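Local coordinates for protein HcgC (PDB 5O4J) that probably methylates a pyridinol precursor with S-adenosylmethionine during biosynthesis of the FeGP cofactor of [Fe]-hydrogenase, at residues E40-A45 with P106-D111. Numbering follows the deposited sequence.
Sequences EEFKQA and PDLVID
The carboxylate of Asp107 grips two successive backbone amides of the 40-45 segment, one with each oxygen. Lys43 N donates to the syn lone pair of Asp107 OD2 over 2.8 Å and almost straight, at 171° on the hydrogen. Gln44 N reaches Asp107 OD1 at 2.9 Å, also on the syn side but tilted out of the carboxylate plane. With its CG set between backbone N and carbonyl carbon (chi1 47°), Asp107 turns its acid back over its own main chain toward the corner at Lys43. Replacing Asp107 by an alanine would probably leave both amides without their acceptor and the corner less firmly fixed. In return, Gln44 O takes weak bonds from Asp107 N and from Leu108 N, the latter 3.3 Å long. These lead into the parallel pairing of Ala45 with Leu108, where Ala45 CA lies 3.2 Å from Leu108 O in a CA-H...O contact. The paired strands, 42-48 and 108-111, are neighbours in the mixed seven-stranded sheet, and their place in the 3-2-1-4-5 order, as strands 1 and 4, fits a Rossmann-like fold. Next to the pairing, the extended Gln44 side chain passes Pro106, and its amide is held by Asn105 N, Ser103 O and Glu67. On the other side of the corner, Leu108 CB sits over one face of the Phe42 ring, 4.0 Å from its centroid and 20° off the normal. Leu108 CD2 meets Ala45 CB at 3.8 Å, while Cys65 and Val130 of the flanking strands touch both Phe42 and Leu108.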
ATOM      1  N   GLU A  40      -6.864  29.672  30.635  1.00 25.61           N
ATOM      2  CA  GLU A  40      -7.223  29.564  32.042  1.00 28.07           C
ATOM      3  C   GLU A  40      -5.989  29.249  32.883  1.00 29.61           C
ATOM      4  O   GLU A  40      -5.119  28.469  32.483  1.00 29.55           O
ATOM      5  CB  GLU A  40      -8.296  28.488  32.242  1.00 30.08           C
ATOM      6  CG  GLU A  40      -8.811  28.404  33.681  1.00 33.73           C
ATOM      7  CD  GLU A  40     -10.068  27.560  33.838  1.00 34.81           C
ATOM      8  OE1 GLU A  40     -10.606  27.065  32.829  1.00 33.33           O
ATOM      9  OE2 GLU A  40     -10.531  27.406  34.988  1.00 33.74           O
ATOM     10  N   GLU A  41      -5.910  29.879  34.046  1.00 27.11           N
ATOM     11  CA  GLU A  41      -4.818  29.669  34.979  1.00 32.24           C
ATOM     12  C   GLU A  41      -5.273  28.736  36.093  1.00 32.38           C
ATOM     13  O   GLU A  41      -6.437  28.750  36.504  1.00 30.98           O
ATOM     14  CB  GLU A  41      -4.344  31.010  35.545  1.00 40.83           C
ATOM     15  CG  GLU A  41      -3.618  31.859  34.509  1.00 45.95           C
ATOM     16  CD  GLU A  41      -3.294  33.256  34.999  1.00 52.86           C
ATOM     17  OE1 GLU A  41      -3.638  33.590  36.149  1.00 53.60           O
ATOM     18  OE2 GLU A  41      -2.682  34.022  34.230  1.00 58.82           O
ATOM     19  N   PHE A  42      -4.338  27.919  36.572  1.00 32.46           N
ATOM     20  CA  PHE A  42      -4.639  26.866  37.526  1.00 33.26           C
ATOM     21  C   PHE A  42      -3.616  26.894  38.652  1.00 33.05           C
ATOM     22  O   PHE A  42      -2.452  27.247  38.447  1.00 32.03           O
ATOM     23  CB  PHE A  42      -4.623  25.480  36.854  1.00 30.50           C
ATOM     24  CG  PHE A  42      -5.627  25.330  35.745  1.00 27.50           C
ATOM     25  CD1 PHE A  42      -6.920  24.893  36.007  1.00 26.48           C
ATOM     26  CD2 PHE A  42      -5.286  25.641  34.444  1.00 27.04           C
ATOM     27  CE1 PHE A  42      -7.846  24.766  34.981  1.00 23.94           C
ATOM     28  CE2 PHE A  42      -6.206  25.515  33.416  1.00 24.72           C
ATOM     29  CZ  PHE A  42      -7.480  25.072  33.679  1.00 25.89           C
ATOM     30  N   LYS A  43      -4.060  26.492  39.844  1.00 32.44           N
ATOM     31  CA  LYS A  43      -3.168  26.445  40.995  1.00 32.37           C
ATOM     32  C   LYS A  43      -2.326  25.180  40.991  1.00 33.78           C
ATOM     33  O   LYS A  43      -1.141  25.217  41.346  1.00 34.73           O
ATOM     34  CB  LYS A  43      -3.978  26.533  42.291  1.00 37.72           C
ATOM     35  CG  LYS A  43      -4.477  27.936  42.603  1.00 52.63           C
ATOM     36  CD  LYS A  43      -5.457  27.936  43.770  1.00 67.67           C
ATOM     37  CE  LYS A  43      -5.791  29.352  44.220  1.00 77.20           C
ATOM     38  NZ  LYS A  43      -6.584  30.099  43.201  1.00 82.16           N
ATOM     39  N   GLN A  44      -2.913  24.053  40.591  1.00 33.59           N
ATOM     40  CA  GLN A  44      -2.210  22.779  40.658  1.00 32.34           C
ATOM     41  C   GLN A  44      -2.703  21.854  39.559  1.00 32.14           C
ATOM     42  O   GLN A  44      -3.879  21.479  39.534  1.00 29.57           O
ATOM     43  CB  GLN A  44      -2.409  22.134  42.025  1.00 32.70           C
ATOM     44  CG  GLN A  44      -1.690  20.810  42.191  1.00 31.98           C
ATOM     45  CD  GLN A  44      -1.994  20.166  43.518  1.00 37.31           C
ATOM     46  OE1 GLN A  44      -3.062  19.593  43.709  1.00 40.10           O
ATOM     47  NE2 GLN A  44      -1.063  20.283  44.456  1.00 40.57           N
ATOM     48  N   ALA A  45      -1.798  21.474  38.668  1.00 31.31           N
ATOM     49  CA  ALA A  45      -2.094  20.533  37.601  1.00 28.18           C
ATOM     50  C   ALA A  45      -1.416  19.210  37.909  1.00 27.37           C
ATOM     51  O   ALA A  45      -0.248  19.182  38.308  1.00 31.27           O
ATOM     52  CB  ALA A  45      -1.619  21.061  36.247  1.00 31.12           C
ATOM     53  N   PRO A 106      -5.854  19.043  42.856  1.00 33.28           N
ATOM     54  CA  PRO A 106      -5.630  19.714  41.569  1.00 31.28           C
ATOM     55  C   PRO A 106      -6.909  20.311  41.005  1.00 32.21           C
ATOM     56  O   PRO A 106      -7.994  19.737  41.128  1.00 33.54           O
ATOM     57  CB  PRO A 106      -5.105  18.588  40.676  1.00 29.33           C
ATOM     58  CG  PRO A 106      -5.700  17.350  41.259  1.00 31.77           C
ATOM     59  CD  PRO A 106      -5.730  17.579  42.745  1.00 34.69           C
ATOM     60  N   ASP A 107      -6.774  21.483  40.383  1.00 29.55           N
ATOM     61  CA  ASP A 107      -7.867  22.041  39.603  1.00 29.44           C
ATOM     62  C   ASP A 107      -7.736  21.728  38.117  1.00 27.70           C
ATOM     63  O   ASP A 107      -8.657  22.029  37.351  1.00 28.39           O
ATOM     64  CB  ASP A 107      -7.995  23.559  39.845  1.00 33.09           C
ATOM     65  CG  ASP A 107      -6.673  24.303  39.767  1.00 36.56           C
ATOM     66  OD1 ASP A 107      -5.613  23.673  39.590  1.00 36.89           O
ATOM     67  OD2 ASP A 107      -6.704  25.540  39.930  1.00 36.29           O
ATOM     68  N   LEU A 108      -6.636  21.100  37.702  1.00 27.92           N
ATOM     69  CA  LEU A 108      -6.473  20.582  36.348  1.00 26.67           C
ATOM     70  C   LEU A 108      -5.914  19.170  36.443  1.00 25.52           C
ATOM     71  O   LEU A 108      -4.865  18.958  37.054  1.00 27.00           O
ATOM     72  CB  LEU A 108      -5.546  21.469  35.515  1.00 25.40           C
ATOM     73  CG  LEU A 108      -5.108  20.932  34.147  1.00 23.94           C
ATOM     74  CD1 LEU A 108      -6.295  20.704  33.216  1.00 23.32           C
ATOM     75  CD2 LEU A 108      -4.086  21.865  33.510  1.00 24.23           C
ATOM     76  N   VAL A 109      -6.609  18.212  35.844  1.00 23.57           N
ATOM     77  CA  VAL A 109      -6.156  16.826  35.794  1.00 24.11           C
ATOM     78  C   VAL A 109      -6.083  16.419  34.330  1.00 23.03           C
ATOM     79  O   VAL A 109      -7.022  16.657  33.566  1.00 26.25           O
ATOM     80  CB  VAL A 109      -7.087  15.887  36.587  1.00 26.66           C
ATOM     81  CG1 VAL A 109      -6.660  14.428  36.441  1.00 27.64           C
ATOM     82  CG2 VAL A 109      -7.116  16.278  38.065  1.00 29.34           C
ATOM     83  N   ILE A 110      -4.963  15.825  33.936  1.00 22.24           N
ATOM     84  CA  ILE A 110      -4.782  15.325  32.581  1.00 23.03           C
ATOM     85  C   ILE A 110      -4.322  13.883  32.703  1.00 24.07           C
ATOM     86  O   ILE A 110      -3.279  13.615  33.312  1.00 25.35           O
ATOM     87  CB  ILE A 110      -3.765  16.151  31.773  1.00 21.88           C
ATOM     88  CG1 ILE A 110      -4.209  17.622  31.741  1.00 22.42           C
ATOM     89  CG2 ILE A 110      -3.626  15.587  30.365  1.00 20.34           C
ATOM     90  CD1 ILE A 110      -3.276  18.544  30.981  1.00 24.09           C
ATOM     91  N   ASP A 111      -5.087  12.963  32.121  1.00 21.48           N
ATOM     92  CA  ASP A 111      -4.718  11.551  32.079  1.00 21.24           C
ATOM     93  C   ASP A 111      -4.189  11.229  30.692  1.00 21.80           C
ATOM     94  O   ASP A 111      -4.947  11.214  29.719  1.00 22.42           O
ATOM     95  CB  ASP A 111      -5.896  10.641  32.399  1.00 20.68           C
ATOM     96  CG  ASP A 111      -5.605   9.195  32.036  1.00 25.39           C
ATOM     97  OD1 ASP A 111      -4.445   8.758  32.216  1.00 24.06           O
ATOM     98  OD2 ASP A 111      -6.515   8.506  31.531  1.00 24.97           O
TER